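Local coordinates for protein beta-catenin homolog sys-1 (Caenorhabditis elegans, PDB 3C2G) that acts as a beta-catenin-like transcription coregulator in the Wnt asymmetry pathway, binding the TCF transcription factor POP-1 directly to activate or repress target genes, at residues 536-539 against 540-543; 467-470 against 471-475. All coordinates share one frame; numbering follows the deposited sequence.

Contact 1: 536-539 against 540-543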
# COMPACT_ATOMS: atom_id res chain seq x y z
N CYS A 536 18.82 -9.44 -34.55
CA CYS A 536 17.94 -9.39 -35.72
C CYS A 536 18.72 -9.19 -37.02
O CYS A 536 18.13 -8.98 -38.06
CB CYS A 536 16.91 -8.27 -35.56
SG CYS A 536 15.97 -8.30 -34.01
N GLY A 537 20.05 -9.26 -36.94
CA GLY A 537 20.93 -9.03 -38.07
C GLY A 537 20.58 -7.77 -38.84
O GLY A 537 20.47 -7.80 -40.06
N ALA A 538 20.39 -6.67 -38.12
CA ALA A 538 19.85 -5.44 -38.69
C ALA A 538 20.72 -4.22 -38.43
O ALA A 538 20.21 -3.11 -38.27
CB ALA A 538 18.43 -5.22 -38.18
N GLU A 539 22.02 -4.43 -38.39
CA GLU A 539 22.96 -3.34 -38.15
C GLU A 539 22.70 -2.13 -39.06
O GLU A 539 22.59 -1.01 -38.56
CB GLU A 539 24.39 -3.83 -38.28
CG GLU A 539 25.35 -3.12 -37.36
CD GLU A 539 26.69 -3.80 -37.28
OE1 GLU A 539 26.81 -4.81 -36.56
OE2 GLU A 539 27.64 -3.31 -37.92
N LYS A 540 22.56 -2.35 -40.36
CA LYS A 540 22.22 -1.28 -41.32
C LYS A 540 20.94 -0.56 -40.94
O LYS A 540 20.92 0.65 -40.79
CB LYS A 540 22.05 -1.84 -42.73
CG LYS A 540 23.30 -1.87 -43.57
CD LYS A 540 23.45 -0.63 -44.44
CE LYS A 540 24.74 -0.68 -45.26
NZ LYS A 540 24.89 0.51 -46.15
N GLU A 541 19.87 -1.34 -40.80
CA GLU A 541 18.52 -0.84 -40.56
C GLU A 541 18.45 0.01 -39.29
O GLU A 541 17.87 1.10 -39.31
CB GLU A 541 17.53 -2.02 -40.51
CG GLU A 541 16.04 -1.66 -40.71
CD GLU A 541 15.06 -2.85 -40.60
OE1 GLU A 541 13.84 -2.64 -40.80
OE2 GLU A 541 15.50 -4.00 -40.32
N VAL A 542 19.04 -0.47 -38.20
CA VAL A 542 19.03 0.27 -36.94
C VAL A 542 19.72 1.62 -37.08
O VAL A 542 19.19 2.65 -36.65
CB VAL A 542 19.65 -0.54 -35.77
CG1 VAL A 542 19.91 0.36 -34.58
CG2 VAL A 542 18.74 -1.67 -35.35
N ALA A 543 20.90 1.60 -37.69
CA ALA A 543 21.66 2.82 -37.89
C ALA A 543 20.88 3.83 -38.71
O ALA A 543 20.71 4.98 -38.28
CB ALA A 543 22.97 2.51 -38.55
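The start of the short helix 539-544 is laid down here, with A538 at the N-cap position and its carbonyl accepting the first i to i+4 bond of the helix, from V542. V542 N donates to A538 O at 2.9 Å with an N-H...O angle of 174°, so the bond is almost straight. One residue on, A543 N donates to E539 O at 3.2 Å. V542 also rests carbon on that first carbonyl: its CG2, set beside its own backbone N because CG1 is anti to that N (chi1 167°), lies 3.6 Å from A538 O. On another flank of the turn, E541 swings its extended chain back along the cap residue, and its OE2 sits 3.8 Å from the methyl CB of A538. That is a carboxylate oxygen against a methyl, and L483 packs on both residues from a loop. E539 sends its carboxylate out of the turn instead, where OE1 forms a salt bridge with K575 of helix 563-579. V542 packs on L529 and L532 of helix 515-535, and on M533, which E539 also touches. With an alanine at its N-cap, this segment is the N-terminal first turn of a short helix following helix 515-535, within the all-helical armadillo domain.

Contact 2: 467-470 against 471-475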
# COMPACT_ATOMS: atom_id res chain seq x y z
N SER A 467 12.11 -5.48 -21.30
CA SER A 467 11.41 -6.63 -21.85
C SER A 467 11.91 -7.02 -23.24
O SER A 467 12.13 -8.19 -23.51
CB SER A 467 9.90 -6.38 -21.86
OG SER A 467 9.38 -6.56 -20.56
N PHE A 468 12.08 -6.02 -24.12
CA PHE A 468 12.57 -6.25 -25.46
C PHE A 468 14.01 -6.75 -25.44
O PHE A 468 14.34 -7.69 -26.16
CB PHE A 468 12.47 -4.97 -26.30
CG PHE A 468 11.08 -4.68 -26.77
CD1 PHE A 468 10.38 -5.61 -27.52
CD2 PHE A 468 10.47 -3.46 -26.47
CE1 PHE A 468 9.07 -5.33 -27.95
CE2 PHE A 468 9.15 -3.19 -26.90
CZ PHE A 468 8.47 -4.12 -27.63
N ILE A 469 14.84 -6.14 -24.61
CA ILE A 469 16.20 -6.61 -24.40
C ILE A 469 16.20 -8.10 -24.09
O ILE A 469 16.85 -8.88 -24.78
CB ILE A 469 16.91 -5.82 -23.29
CG1 ILE A 469 17.21 -4.40 -23.76
CG2 ILE A 469 18.21 -6.51 -22.88
CD1 ILE A 469 17.54 -3.42 -22.64
N LEU A 470 15.46 -8.51 -23.06
CA LEU A 470 15.46 -9.90 -22.63
C LEU A 470 14.81 -10.86 -23.63
O LEU A 470 15.32 -11.96 -23.85
CB LEU A 470 14.79 -10.04 -21.27
CG LEU A 470 15.47 -9.28 -20.13
CD1 LEU A 470 14.69 -9.46 -18.82
CD2 LEU A 470 16.93 -9.70 -19.96
N LEU A 471 13.69 -10.46 -24.23
CA LEU A 471 13.05 -11.27 -25.25
C LEU A 471 14.01 -11.57 -26.41
O LEU A 471 14.12 -12.70 -26.85
CB LEU A 471 11.78 -10.62 -25.78
CG LEU A 471 10.54 -10.81 -24.91
CD1 LEU A 471 9.44 -9.85 -25.34
CD2 LEU A 471 10.04 -12.26 -24.91
N LEU A 472 14.73 -10.55 -26.86
CA LEU A 472 15.59 -10.69 -28.03
C LEU A 472 16.87 -11.45 -27.70
O LEU A 472 17.55 -11.89 -28.60
CB LEU A 472 15.92 -9.34 -28.67
CG LEU A 472 14.77 -8.47 -29.20
CD1 LEU A 472 15.33 -7.15 -29.64
CD2 LEU A 472 13.98 -9.11 -30.33
N ARG A 473 17.19 -11.61 -26.43
CA ARG A 473 18.36 -12.37 -26.02
C ARG A 473 18.00 -13.80 -25.66
O ARG A 473 18.85 -14.59 -25.25
CB ARG A 473 19.07 -11.70 -24.85
CG ARG A 473 19.93 -10.54 -25.26
CD ARG A 473 20.33 -9.71 -24.06
NE ARG A 473 21.29 -10.41 -23.21
CZ ARG A 473 21.54 -10.11 -21.93
NH1 ARG A 473 20.89 -9.10 -21.35
NH2 ARG A 473 22.44 -10.81 -21.25
N THR A 474 16.72 -14.13 -25.80
CA THR A 474 16.20 -15.46 -25.50
C THR A 474 16.29 -16.31 -26.76
O THR A 474 15.64 -16.01 -27.76
CB THR A 474 14.75 -15.36 -25.00
OG1 THR A 474 14.73 -14.64 -23.76
CG2 THR A 474 14.16 -16.71 -24.78
N PRO A 475 17.09 -17.39 -26.72
CA PRO A 475 17.46 -18.21 -27.88
C PRO A 475 16.28 -18.74 -28.70
O PRO A 475 16.31 -18.65 -29.93
CB PRO A 475 18.22 -19.39 -27.24
CG PRO A 475 18.77 -18.83 -25.98
CD PRO A 475 17.70 -17.89 -25.48
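L470 and L471, neighbours in the last full turn of helix 457-472, carry most of this contact, with R473 folding back over the turn from beyond them. L471 N donates to S467 O at 2.8 Å, and the leucine's own CG lies 3.4 Å from the same oxygen, so the carbonyl meets an N-H and aliphatic carbon together. Outward, L471 packs on L409 and F434, while L470 lies against N406 and L409 of helix 388-409. The carbonyl of L470 is gripped twice as the helix ends. T474 OG1 gives it a hydrogen bond of 2.7 Å, and R473 N comes to L470 O at 3.2 Å from the opposite face, 73° out of the carbonyl plane. The threonine hydroxyl can get there because chi1 of -64° sets OG1 beside its own backbone N, turned back toward the helix. Putting a valine in place of T474 would probably leave L470 O with a single, poorly directed donor of these two and loosen the turn leaving the helix. R473 runs side by side with I469, its CD 4.0 Å from I469 CG2, and that methyl lies at the guanidinium edge, near its plane. A last-turn carbonyl shared by a threonine hydroxyl and a backbone N-H ends the helix here, a C-terminal helix end in the helical stack of an armadillo domain.

Both contacts are helix ends in the C-terminal part of the chain, their centres 16 Å apart, and they touch where C536 SG packs 4.3 Å from L472 CD2. Contact 2 is the more buried, ending helix 457-472, which is wedged among helices 388-409, 437-448 and 515-535; contact 1 is only partly buried, with K540 exposed. Helix 515-535 is common ground, since V542 and L472 both pack on its L532. The chemistry follows the ends: contact 1 begins a helix through main-chain bonds alone, and E539 finds its salt-bridge mate elsewhere, on K575, whereas contact 2 finishes one with a hydroxyl helping the backbone.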